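MmeI (Methylophilus methylotrophus, PDB 5HR4) is a Type IIL restriction-modification enzyme that binds DNA and probably transfers a methyl group from S-adenosyl-L-methionine to the exocyclic amino group of adenine in DNA. Local coordinates at residues Gly183-Leu188 with Pro265-Gln270; Asp331-Glu336 with His351-Gly356; Asn345-Phe350 with Ile382-Gly387; His523-Asn528 with Leu557-Asn562. All blocks are in the same frame, centred on the assembly; numbering follows the deposited sequence.

Interaction 1 (Gly183-Leu188 with Pro265-Gln270)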
loop_
_atom_site.group_PDB
_atom_site.type_symbol
_atom_site.label_atom_id
_atom_site.label_comp_id
_atom_site.label_asym_id
_atom_site.label_seq_id
_atom_site.Cartn_x
_atom_site.Cartn_y
_atom_site.Cartn_z
ATOM N N GLY A 183 0.986 -20.063 19.925
ATOM C CA GLY A 183 -0.364 -19.581 20.113
ATOM C C GLY A 183 -0.494 -18.435 21.112
ATOM O O GLY A 183 0.425 -17.632 21.342
ATOM N N HIS A 184 -1.687 -18.377 21.710
ATOM C CA HIS A 184 -2.082 -17.288 22.593
ATOM C C HIS A 184 -1.100 -17.105 23.742
ATOM O O HIS A 184 -0.718 -15.974 24.065
ATOM C CB HIS A 184 -3.491 -17.552 23.129
ATOM C CG HIS A 184 -3.977 -16.504 24.076
ATOM N ND1 HIS A 184 -4.246 -15.213 23.678
ATOM C CD2 HIS A 184 -4.230 -16.551 25.407
ATOM C CE1 HIS A 184 -4.658 -14.511 24.721
ATOM N NE2 HIS A 184 -4.654 -15.298 25.784
ATOM N N ALA A 185 -0.694 -18.193 24.399
ATOM C CA ALA A 185 0.301 -18.032 25.457
ATOM C C ALA A 185 1.542 -17.336 24.916
ATOM O O ALA A 185 2.028 -16.363 25.505
ATOM C CB ALA A 185 0.671 -19.374 26.082
ATOM N N LEU A 186 2.037 -17.783 23.760
ATOM C CA LEU A 186 3.258 -17.200 23.214
ATOM C C LEU A 186 3.119 -15.684 23.031
ATOM O O LEU A 186 3.924 -14.911 23.559
ATOM C CB LEU A 186 3.618 -17.888 21.896
ATOM C CG LEU A 186 4.841 -17.307 21.193
ATOM C CD1 LEU A 186 6.104 -17.547 22.006
ATOM C CD2 LEU A 186 4.966 -17.878 19.802
ATOM N N GLU A 187 2.067 -15.249 22.325
ATOM C CA GLU A 187 1.875 -13.834 22.035
ATOM C C GLU A 187 1.825 -13.001 23.307
ATOM O O GLU A 187 2.423 -11.917 23.372
ATOM C CB GLU A 187 0.590 -13.622 21.234
ATOM C CG GLU A 187 0.276 -14.660 20.168
ATOM C CD GLU A 187 1.380 -14.848 19.128
ATOM O OE1 GLU A 187 1.261 -15.784 18.292
ATOM O OE2 GLU A 187 2.368 -14.077 19.150
ATOM N N LEU A 188 1.099 -13.473 24.325
ATOM C CA LEU A 188 0.977 -12.689 25.547
ATOM C C LEU A 188 2.195 -12.848 26.448
ATOM O O LEU A 188 2.554 -11.903 27.163
ATOM C CB LEU A 188 -0.304 -13.071 26.278
ATOM C CG LEU A 188 -0.670 -12.589 27.689
ATOM C CD1 LEU A 188 -0.521 -11.095 27.873
ATOM C CD2 LEU A 188 -2.095 -12.986 27.937
ATOM N N PRO A 265 -3.474 -16.506 33.982
ATOM C CA PRO A 265 -2.352 -17.415 34.229
ATOM C C PRO A 265 -1.944 -18.102 32.928
ATOM O O PRO A 265 -2.780 -18.396 32.069
ATOM C CB PRO A 265 -2.925 -18.409 35.250
ATOM C CG PRO A 265 -4.367 -18.492 34.869
ATOM C CD PRO A 265 -4.745 -17.063 34.488
ATOM N N LEU A 266 -0.647 -18.344 32.784
ATOM C CA LEU A 266 -0.106 -18.871 31.548
ATOM C C LEU A 266 0.701 -20.116 31.859
ATOM O O LEU A 266 1.376 -20.166 32.900
ATOM C CB LEU A 266 0.810 -17.857 30.843
ATOM C CG LEU A 266 0.158 -16.766 30.012
ATOM C CD1 LEU A 266 1.230 -15.838 29.443
ATOM C CD2 LEU A 266 -0.707 -17.360 28.899
ATOM N N PRO A 267 0.673 -21.117 30.983
ATOM C CA PRO A 267 1.559 -22.261 31.149
ATOM C C PRO A 267 2.995 -21.785 31.231
ATOM O O PRO A 267 3.357 -20.795 30.577
ATOM C CB PRO A 267 1.316 -23.095 29.880
ATOM C CG PRO A 267 0.705 -22.159 28.906
ATOM C CD PRO A 267 -0.069 -21.166 29.710
ATOM N N PRO A 268 3.822 -22.425 32.054
ATOM C CA PRO A 268 5.243 -22.061 32.099
ATOM C C PRO A 268 5.977 -22.556 30.863
ATOM O O PRO A 268 5.665 -23.613 30.305
ATOM C CB PRO A 268 5.750 -22.758 33.364
ATOM C CG PRO A 268 4.843 -23.979 33.486
ATOM C CD PRO A 268 3.504 -23.596 32.897
ATOM N N ALA A 269 6.953 -21.768 30.425
ATOM C CA ALA A 269 7.738 -22.061 29.235
ATOM C C ALA A 269 8.987 -22.841 29.647
ATOM O O ALA A 269 9.036 -23.430 30.733
ATOM C CB ALA A 269 8.102 -20.759 28.505
ATOM N N GLN A 270 10.007 -22.847 28.786
ATOM C CA GLN A 270 11.281 -23.476 29.104
ATOM C C GLN A 270 12.378 -22.783 28.314
ATOM O O GLN A 270 12.215 -22.523 27.119
ATOM C CB GLN A 270 11.271 -24.980 28.805
ATOM C CG GLN A 270 12.561 -25.687 29.204
ATOM C CD GLN A 270 12.831 -25.664 30.708
ATOM O OE1 GLN A 270 12.366 -24.788 31.435
ATOM N NE2 GLN A 270 13.586 -26.644 31.181
#

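Interaction 2 (Asp331-Glu336 with His351-Gly356)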
loop_
_atom_site.group_PDB
_atom_site.type_symbol
_atom_site.label_atom_id
_atom_site.label_comp_id
_atom_site.label_asym_id
_atom_site.label_seq_id
_atom_site.Cartn_x
_atom_site.Cartn_y
_atom_site.Cartn_z
ATOM N N ASP A 331 -4.550 19.112 13.194
ATOM C CA ASP A 331 -4.345 20.532 12.938
ATOM C C ASP A 331 -5.531 21.360 13.430
ATOM O O ASP A 331 -5.342 22.418 14.047
ATOM C CB ASP A 331 -4.101 20.798 11.452
ATOM C CG ASP A 331 -2.731 20.303 10.969
ATOM O OD1 ASP A 331 -1.849 20.057 11.830
ATOM O OD2 ASP A 331 -2.532 20.168 9.724
ATOM N N GLU A 332 -6.766 20.905 13.180
ATOM C CA GLU A 332 -7.893 21.726 13.621
ATOM C C GLU A 332 -7.933 21.818 15.135
ATOM O O GLU A 332 -8.315 22.860 15.679
ATOM C CB GLU A 332 -9.227 21.207 13.083
ATOM N N LEU A 333 -7.483 20.771 15.829
ATOM C CA LEU A 333 -7.428 20.823 17.287
ATOM C C LEU A 333 -6.399 21.832 17.792
ATOM O O LEU A 333 -6.544 22.356 18.901
ATOM C CB LEU A 333 -7.128 19.436 17.851
ATOM C CG LEU A 333 -8.247 18.404 17.721
ATOM C CD1 LEU A 333 -7.797 17.103 18.342
ATOM C CD2 LEU A 333 -9.520 18.900 18.389
ATOM N N TRP A 334 -5.358 22.119 17.015
ATOM C CA TRP A 334 -4.402 23.127 17.461
ATOM C C TRP A 334 -4.882 24.541 17.143
ATOM O O TRP A 334 -4.685 25.465 17.945
ATOM C CB TRP A 334 -3.031 22.857 16.852
ATOM C CG TRP A 334 -2.293 21.847 17.645
ATOM C CD1 TRP A 334 -2.188 20.502 17.385
ATOM C CD2 TRP A 334 -1.582 22.079 18.856
ATOM N NE1 TRP A 334 -1.434 19.897 18.355
ATOM C CE2 TRP A 334 -1.050 20.843 19.272
ATOM C CE3 TRP A 334 -1.319 23.218 19.618
ATOM C CZ2 TRP A 334 -0.279 20.710 20.422
ATOM C CZ3 TRP A 334 -0.548 23.087 20.753
ATOM C CH2 TRP A 334 -0.042 21.840 21.149
ATOM N N VAL A 335 -5.529 24.735 15.997
ATOM C CA VAL A 335 -6.151 26.028 15.751
ATOM C C VAL A 335 -7.164 26.319 16.845
ATOM O O VAL A 335 -7.122 27.375 17.483
ATOM C CB VAL A 335 -6.776 26.076 14.343
ATOM C CG1 VAL A 335 -7.664 27.298 14.157
ATOM C CG2 VAL A 335 -5.683 26.065 13.290
ATOM N N GLU A 336 -8.055 25.366 17.122
ATOM C CA GLU A 336 -9.060 25.601 18.155
ATOM C C GLU A 336 -8.403 25.885 19.497
ATOM O O GLU A 336 -8.824 26.797 20.219
ATOM C CB GLU A 336 -10.015 24.413 18.253
ATOM C CG GLU A 336 -11.180 24.594 19.246
ATOM C CD GLU A 336 -12.075 23.348 19.335
ATOM O OE1 GLU A 336 -11.864 22.419 18.517
ATOM O OE2 GLU A 336 -12.978 23.285 20.210
ATOM N N HIS A 351 -11.246 20.877 26.925
ATOM C CA HIS A 351 -10.707 19.653 27.506
ATOM C C HIS A 351 -11.726 18.524 27.444
ATOM O O HIS A 351 -11.410 17.414 26.992
ATOM C CB HIS A 351 -10.270 19.863 28.947
ATOM C CG HIS A 351 -9.192 18.918 29.373
ATOM N ND1 HIS A 351 -8.615 18.948 30.625
ATOM C CD2 HIS A 351 -8.564 17.931 28.691
ATOM C CE1 HIS A 351 -7.677 18.020 30.696
ATOM N NE2 HIS A 351 -7.625 17.390 29.535
ATOM N N LYS A 352 -12.951 18.785 27.918
ATOM C CA LYS A 352 -13.987 17.757 27.894
ATOM C C LYS A 352 -14.220 17.259 26.480
ATOM O O LYS A 352 -14.468 16.063 26.282
ATOM C CB LYS A 352 -15.291 18.284 28.500
ATOM N N LYS A 353 -14.105 18.145 25.483
ATOM C CA LYS A 353 -14.204 17.693 24.098
ATOM C C LYS A 353 -13.058 16.753 23.738
ATOM O O LYS A 353 -13.270 15.763 23.031
ATOM C CB LYS A 353 -14.238 18.875 23.126
ATOM C CG LYS A 353 -14.738 18.464 21.734
ATOM C CD LYS A 353 -13.859 18.995 20.601
ATOM C CE LYS A 353 -14.319 20.360 20.117
ATOM N NZ LYS A 353 -13.533 20.841 18.944
ATOM N N LEU A 354 -11.839 17.035 24.216
ATOM C CA LEU A 354 -10.730 16.125 23.944
ATOM C C LEU A 354 -10.949 14.774 24.614
ATOM O O LEU A 354 -10.683 13.731 24.010
ATOM C CB LEU A 354 -9.393 16.740 24.377
ATOM C CG LEU A 354 -8.885 17.950 23.561
ATOM C CD1 LEU A 354 -7.578 18.515 24.094
ATOM C CD2 LEU A 354 -8.703 17.594 22.103
ATOM N N ARG A 355 -11.474 14.762 25.843
ATOM C CA ARG A 355 -11.668 13.503 26.558
ATOM C C ARG A 355 -12.683 12.602 25.866
ATOM O O ARG A 355 -12.583 11.374 25.962
ATOM C CB ARG A 355 -12.115 13.768 27.998
ATOM C CG ARG A 355 -12.458 12.507 28.818
ATOM C CD ARG A 355 -11.273 11.539 28.924
ATOM N NE ARG A 355 -11.620 10.356 29.709
ATOM C CZ ARG A 355 -11.166 9.122 29.490
ATOM N NH1 ARG A 355 -10.325 8.867 28.498
ATOM N NH2 ARG A 355 -11.553 8.133 30.279
ATOM N N GLY A 356 -13.659 13.180 25.166
ATOM C CA GLY A 356 -14.715 12.400 24.554
ATOM C C GLY A 356 -14.468 11.948 23.130
ATOM O O GLY A 356 -15.389 11.409 22.510
#

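Interaction 3 (Asn345-Phe350 with Ile382-Gly387)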
loop_
_atom_site.group_PDB
_atom_site.type_symbol
_atom_site.label_atom_id
_atom_site.label_comp_id
_atom_site.label_asym_id
_atom_site.label_seq_id
_atom_site.Cartn_x
_atom_site.Cartn_y
_atom_site.Cartn_z
ATOM N N ASN A 345 -12.909 29.336 30.721
ATOM C CA ASN A 345 -14.176 28.662 30.445
ATOM C C ASN A 345 -14.085 27.811 29.179
ATOM O O ASN A 345 -14.230 26.581 29.220
ATOM C CB ASN A 345 -15.281 29.705 30.307
ATOM C CG ASN A 345 -16.547 29.303 30.987
ATOM O OD1 ASN A 345 -16.530 28.875 32.142
ATOM N ND2 ASN A 345 -17.669 29.430 30.276
ATOM N N LYS A 346 -13.827 28.457 28.037
ATOM C CA LYS A 346 -13.812 27.753 26.759
ATOM C C LYS A 346 -12.719 26.687 26.719
ATOM O O LYS A 346 -12.857 25.669 26.025
ATOM C CB LYS A 346 -13.648 28.772 25.623
ATOM C CG LYS A 346 -14.896 29.667 25.366
ATOM C CD LYS A 346 -14.586 30.859 24.449
ATOM C CE LYS A 346 -15.676 31.090 23.409
ATOM N NZ LYS A 346 -15.086 31.629 22.132
ATOM N N LEU A 347 -11.639 26.900 27.472
ATOM C CA LEU A 347 -10.592 25.894 27.578
ATOM C C LEU A 347 -11.096 24.664 28.322
ATOM O O LEU A 347 -10.739 23.531 27.977
ATOM C CB LEU A 347 -9.378 26.499 28.284
ATOM C CG LEU A 347 -8.036 25.803 28.064
ATOM C CD1 LEU A 347 -7.776 25.585 26.562
ATOM C CD2 LEU A 347 -6.903 26.590 28.710
ATOM N N LEU A 348 -11.926 24.866 29.346
ATOM C CA LEU A 348 -12.511 23.737 30.064
ATOM C C LEU A 348 -13.398 22.909 29.142
ATOM O O LEU A 348 -13.298 21.676 29.104
ATOM C CB LEU A 348 -13.299 24.247 31.271
ATOM C CG LEU A 348 -12.420 24.658 32.455
ATOM C CD1 LEU A 348 -13.103 25.695 33.349
ATOM C CD2 LEU A 348 -12.041 23.421 33.248
ATOM N N ALA A 349 -14.271 23.575 28.382
ATOM C CA ALA A 349 -15.098 22.853 27.424
ATOM C C ALA A 349 -14.227 22.144 26.391
ATOM O O ALA A 349 -14.539 21.019 25.973
ATOM C CB ALA A 349 -16.087 23.810 26.754
ATOM N N PHE A 350 -13.106 22.771 26.006
ATOM C CA PHE A 350 -12.180 22.156 25.057
ATOM C C PHE A 350 -11.556 20.889 25.625
ATOM O O PHE A 350 -11.360 19.908 24.895
ATOM C CB PHE A 350 -11.096 23.155 24.668
ATOM C CG PHE A 350 -10.135 22.649 23.628
ATOM C CD1 PHE A 350 -10.528 22.514 22.308
ATOM C CD2 PHE A 350 -8.822 22.342 23.967
ATOM C CE1 PHE A 350 -9.641 22.068 21.345
ATOM C CE2 PHE A 350 -7.920 21.888 23.005
ATOM C CZ PHE A 350 -8.329 21.753 21.695
ATOM N N ILE A 382 -1.001 18.601 27.422
ATOM C CA ILE A 382 -0.064 19.272 28.333
ATOM C C ILE A 382 -0.253 20.788 28.264
ATOM O O ILE A 382 -0.357 21.468 29.290
ATOM C CB ILE A 382 1.396 18.891 28.011
ATOM C CG1 ILE A 382 1.818 17.599 28.698
ATOM C CG2 ILE A 382 2.361 20.011 28.425
ATOM C CD1 ILE A 382 3.190 17.102 28.219
ATOM N N GLU A 383 -0.279 21.337 27.051
ATOM C CA GLU A 383 -0.482 22.767 26.891
ATOM C C GLU A 383 -1.844 23.192 27.418
ATOM O O GLU A 383 -1.992 24.318 27.909
ATOM C CB GLU A 383 -0.312 23.160 25.417
ATOM C CG GLU A 383 1.077 22.841 24.837
ATOM C CD GLU A 383 2.225 23.242 25.780
ATOM O OE1 GLU A 383 2.201 24.359 26.347
ATOM O OE2 GLU A 383 3.163 22.441 25.969
ATOM N N VAL A 384 -2.844 22.305 27.353
ATOM C CA VAL A 384 -4.157 22.640 27.910
ATOM C C VAL A 384 -4.058 22.816 29.417
ATOM O O VAL A 384 -4.526 23.813 29.979
ATOM C CB VAL A 384 -5.203 21.576 27.535
ATOM C CG1 VAL A 384 -6.405 21.685 28.463
ATOM C CG2 VAL A 384 -5.627 21.739 26.076
ATOM N N LEU A 385 -3.444 21.846 30.098
ATOM C CA LEU A 385 -3.237 21.985 31.537
ATOM C C LEU A 385 -2.313 23.152 31.865
ATOM O O LEU A 385 -2.469 23.770 32.924
ATOM C CB LEU A 385 -2.707 20.676 32.121
ATOM C CG LEU A 385 -3.832 19.647 31.972
ATOM C CD1 LEU A 385 -3.456 18.181 32.335
ATOM C CD2 LEU A 385 -5.003 20.129 32.795
ATOM N N ARG A 386 -1.361 23.479 30.978
ATOM C CA ARG A 386 -0.557 24.689 31.179
ATOM C C ARG A 386 -1.457 25.912 31.175
ATOM O O ARG A 386 -1.374 26.762 32.070
ATOM C CB ARG A 386 0.531 24.805 30.103
ATOM C CG ARG A 386 1.512 25.993 30.251
ATOM C CD ARG A 386 2.981 25.513 30.310
ATOM N NE ARG A 386 3.331 24.601 29.211
ATOM C CZ ARG A 386 4.351 23.741 29.226
ATOM N NH1 ARG A 386 5.136 23.650 30.289
ATOM N NH2 ARG A 386 4.588 22.962 28.176
ATOM N N GLY A 387 -2.382 25.962 30.220
ATOM C CA GLY A 387 -3.390 26.998 30.159
ATOM C C GLY A 387 -4.220 27.086 31.416
ATOM O O GLY A 387 -4.193 28.105 32.113
#

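Interaction 4 (His523-Asn528 with Leu557-Asn562)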
loop_
_atom_site.group_PDB
_atom_site.type_symbol
_atom_site.label_atom_id
_atom_site.label_comp_id
_atom_site.label_asym_id
_atom_site.label_seq_id
_atom_site.Cartn_x
_atom_site.Cartn_y
_atom_site.Cartn_z
ATOM N N HIS A 523 -20.737 2.068 5.123
ATOM C CA HIS A 523 -21.969 1.587 5.748
ATOM C C HIS A 523 -21.990 1.904 7.239
ATOM O O HIS A 523 -23.028 2.286 7.786
ATOM C CB HIS A 523 -22.139 0.085 5.498
ATOM C CG HIS A 523 -22.684 -0.239 4.136
ATOM N ND1 HIS A 523 -21.921 -0.818 3.141
ATOM C CD2 HIS A 523 -23.912 -0.044 3.598
ATOM C CE1 HIS A 523 -22.658 -0.976 2.055
ATOM N NE2 HIS A 523 -23.871 -0.515 2.307
ATOM N N TYR A 524 -20.838 1.791 7.898
ATOM C CA TYR A 524 -20.748 2.051 9.327
ATOM C C TYR A 524 -21.139 3.484 9.679
ATOM O O TYR A 524 -21.869 3.717 10.651
ATOM C CB TYR A 524 -19.325 1.757 9.780
ATOM C CG TYR A 524 -19.030 2.040 11.234
ATOM C CD1 TYR A 524 -19.542 1.233 12.238
ATOM C CD2 TYR A 524 -18.199 3.081 11.600
ATOM C CE1 TYR A 524 -19.252 1.485 13.569
ATOM C CE2 TYR A 524 -17.903 3.333 12.924
ATOM C CZ TYR A 524 -18.427 2.533 13.900
ATOM O OH TYR A 524 -18.131 2.772 15.220
ATOM N N ILE A 525 -20.649 4.467 8.920
ATOM C CA ILE A 525 -20.897 5.861 9.288
ATOM C C ILE A 525 -22.259 6.338 8.831
ATOM O O ILE A 525 -22.631 7.484 9.119
ATOM C CB ILE A 525 -19.817 6.818 8.735
ATOM C CG1 ILE A 525 -19.892 6.917 7.215
ATOM C CG2 ILE A 525 -18.434 6.351 9.149
ATOM C CD1 ILE A 525 -18.913 7.926 6.646
ATOM N N GLN A 526 -23.017 5.496 8.125
ATOM C CA GLN A 526 -24.331 5.915 7.653
ATOM C C GLN A 526 -25.218 6.354 8.813
ATOM O O GLN A 526 -26.100 7.200 8.630
ATOM C CB GLN A 526 -24.984 4.776 6.859
ATOM C CG GLN A 526 -25.879 5.228 5.707
ATOM C CD GLN A 526 -25.105 5.907 4.579
ATOM O OE1 GLN A 526 -24.213 5.307 3.981
ATOM N NE2 GLN A 526 -25.442 7.166 4.285
ATOM N N THR A 527 -24.971 5.824 10.021
ATOM C CA THR A 527 -25.748 6.165 11.209
ATOM C C THR A 527 -25.221 7.388 11.956
ATOM O O THR A 527 -25.856 7.808 12.931
ATOM C CB THR A 527 -25.802 4.973 12.191
ATOM O OG1 THR A 527 -24.476 4.621 12.600
ATOM C CG2 THR A 527 -26.436 3.751 11.552
ATOM N N ASN A 528 -24.090 7.971 11.539
ATOM C CA ASN A 528 -23.508 9.128 12.242
ATOM C C ASN A 528 -22.592 9.897 11.277
ATOM O O ASN A 528 -21.369 9.731 11.296
ATOM C CB ASN A 528 -22.756 8.692 13.497
ATOM C CG ASN A 528 -21.955 9.844 14.146
ATOM O OD1 ASN A 528 -22.087 11.010 13.757
ATOM N ND2 ASN A 528 -21.123 9.506 15.143
ATOM N N LEU A 557 -23.521 6.099 -1.917
ATOM C CA LEU A 557 -23.795 5.988 -0.490
ATOM C C LEU A 557 -23.644 7.309 0.246
ATOM O O LEU A 557 -23.800 7.343 1.472
ATOM C CB LEU A 557 -22.885 4.936 0.141
ATOM C CG LEU A 557 -23.208 3.490 -0.262
ATOM C CD1 LEU A 557 -22.322 2.510 0.498
ATOM C CD2 LEU A 557 -24.679 3.166 -0.033
ATOM N N GLY A 558 -23.369 8.394 -0.475
ATOM C CA GLY A 558 -23.168 9.691 0.111
ATOM C C GLY A 558 -21.724 10.050 0.380
ATOM O O GLY A 558 -21.467 11.122 0.943
ATOM N N ILE A 559 -20.770 9.197 -0.001
ATOM C CA ILE A 559 -19.389 9.417 0.406
ATOM C C ILE A 559 -18.804 10.565 -0.392
ATOM O O ILE A 559 -18.931 10.619 -1.625
ATOM C CB ILE A 559 -18.545 8.151 0.231
ATOM C CG1 ILE A 559 -19.023 7.061 1.188
ATOM C CG2 ILE A 559 -17.093 8.477 0.524
ATOM C CD1 ILE A 559 -18.704 7.350 2.614
ATOM N N LYS A 560 -18.150 11.482 0.316
ATOM C CA LYS A 560 -17.556 12.666 -0.266
ATOM C C LYS A 560 -16.090 12.699 0.142
ATOM O O LYS A 560 -15.769 12.417 1.299
ATOM C CB LYS A 560 -18.317 13.916 0.208
ATOM N N ILE A 561 -15.196 13.006 -0.801
ATOM C CA ILE A 561 -13.761 13.053 -0.515
ATOM C C ILE A 561 -13.385 14.465 -0.097
ATOM O O ILE A 561 -13.576 15.412 -0.866
ATOM C CB ILE A 561 -12.916 12.628 -1.723
ATOM C CG1 ILE A 561 -13.319 11.257 -2.250
ATOM C CG2 ILE A 561 -11.446 12.598 -1.340
ATOM C CD1 ILE A 561 -12.588 10.942 -3.517
ATOM N N ASN A 562 -12.794 14.599 1.090
ATOM C CA ASN A 562 -12.502 15.909 1.662
ATOM C C ASN A 562 -11.046 16.315 1.560
ATOM O O ASN A 562 -10.758 17.510 1.460
ATOM C CB ASN A 562 -12.931 15.939 3.123
ATOM C CG ASN A 562 -14.424 15.891 3.257
ATOM O OD1 ASN A 562 -15.124 16.710 2.643
ATOM N ND2 ASN A 562 -14.943 14.899 4.011
#

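Interaction 1 (Gly183-Leu188 with Pro265-Gln270)
L266 reaches from the loop between helices 259-262 and 273-283 onto A185 and L188, in the first turns of helix 183-200. The contact is a loop packed on a helix in the all-helical helicase spacer part of the chain, a plain case of one leucine tying an irregular segment down.

CB of L266 points toward the helix but meets nothing of it closely. CG is turned anti to its own carbonyl carbon (chi1 -81°), which aims the fork at the helix, and the two methyls then divide the work. L266 CD2 settles on the backbone as well as the side chain of A185, 3.6 Å from A185 CA. L266 CD1 packs 4.1 Å from A185 O and passes on to L188, 4.2 Å from L188 CG. Around this leucine stand Y181 and R192, and its carbonyl oxygen accepts a hydrogen bond from N230. An alanine in its place would probably leave a gap over A185 and L188 and weaken the apolar contact of this part of the loop with the helix.

P267 extends the patch toward solvent: its CG and CD come to A185 CB, with P267 CG 4.0 Å from that methyl.

Interaction 2 (Asp331-Glu336 with His351-Gly356)
K353 and L333 carry most of this contact, with L354 close behind, across an antiparallel helical hairpin: helix 318-340 is followed by a short turn, and helix 344-355 comes back alongside it. The short segments run at 164° to each other with axes 12.4 Å apart, a wide spacing that leaves the bridging to long side chains.

K353 bridges by charge. E336 advances from the facing helix with an extended chain, CG anti to the backbone N (chi1 -176°), and the two side chains meet midway between the helices in a salt bridge. The ammonium lies near both carboxylate oxygens. K353 NZ is 2.8 Å from E336 OE2, whereas its modelled separation from OE1 is shorter than is plausible, so the exact sharing between the oxygens is doubtful. The lysine gets there by bending at its second and third torsions.

L333 bridges by packing. It and L354 lie alongside each other, pointing in opposite senses, and one methyl of L354 serves both branches of L333. The two leucines also touch L380, so helix 368-388 packs against both of them. Here the charged pair lies on the more exposed side of the contact and the leucines are buried. The apolar half comes down to the single methyl CD2 of L354, 3.9 Å from L333 CD1 and 4.0 Å from L333 CD2.

Interaction 3 (Asn345-Phe350 with Ile382-Gly387)
The F350 ring meets V384 with its edge: CG2 of the valine lies in the ring plane, 3.8 Å from F350 CE2 and 3.9 Å from F350 CD2. The ring is put there by a CG anti to the backbone N (chi1 -176°). A second flat group lies within helix 368-388, where R386 grips E383 side-on. Its NE bonds to OE1 and its NH2 to OE2, both oxygens close to the guanidinium plane; the bond from R386 NH2 to E383 OE2 measures 2.7 Å.

One turn earlier in helix 344-355, L347 rests its CD2 on bare backbone, 3.8 Å from G387 CA and 3.9 Å from V384 O, a close approach made possible by the lack of a side chain at G387. The other branch, L347 CD1, is more loosely placed beside V384 CG2.

The two short helical segments run antiparallel, crossing at -150° with axes 10.4 Å apart, and this buried apolar seam joins them in the methyltransferase domain. F337 of helix 318-340 also packs on V384, and E336 of the same helix touches F350. On another side, R386 makes a salt bridge to E440, tying helix 368-388, which follows strand 359-361 of the central sheet, to helix 416-440.

Interaction 4 (His523-Asn528 with Leu557-Asn562)
A Schellman motif at the end of helix 544-556 offers L557 to H523 at the end of helix 517-524, joining two crossover connections of the methyltransferase fold. The sheet here has the 3-2-1-4-5-7-6 strand order of class I S-adenosyl-L-methionine-dependent methyltransferases. Helix 517-524 lies between its fourth and fifth strands in chain order; helix 544-556 leads from the fifth to strand 560-569. G558 makes the turn with a phi of 95°, a value that favours glycine.

L557 contributes a CH-pi contact. Its CD1 sits over one face of the H523 imidazole, 4.0 Å from the ring centroid and displaced toward the rim, so that L557 CD1 is 3.8 Å from H523 CE1. The histidine backbone directs CB away from the turn, and it is the ring that swings back to it. The bent side chain of Q526 lies beside L557.

Deeper in, I525 and I559 meet beneath this more exposed layer, where I525 also touches I478 of strand 477-480 and I559 touches A522. Beyond I559 the chain enters the sheet, pairing K560 with G588. With CG1 between its backbone N and carbonyl carbon (chi1 68°), I525 directs its outermost methyl at I559. The two side chains meet roughly perpendicular, with I525 CD1 4.1 Å from I559 CD1.

Along the chain interaction 1 closes first, interactions 2 and 3 interleave, and interaction 4 comes last. Interactions 2 and 3 form one three-helix cluster, their centres 9 Å apart: both use helix 344-355, which packs on helix 318-340 in one and helix 368-388 in the other, and they touch directly where E336 and L333 meet the F350 ring. Interaction 4 belongs to the same methyltransferase domain but joins later crossovers, its centre 23 Å from that of interaction 2 and 32 Å from that of interaction 3. Interaction 1 stands apart in the helical spacer region, with centres 41 to 44 Å from the others. All four are structural packing away from the calcium and sinefungin sites.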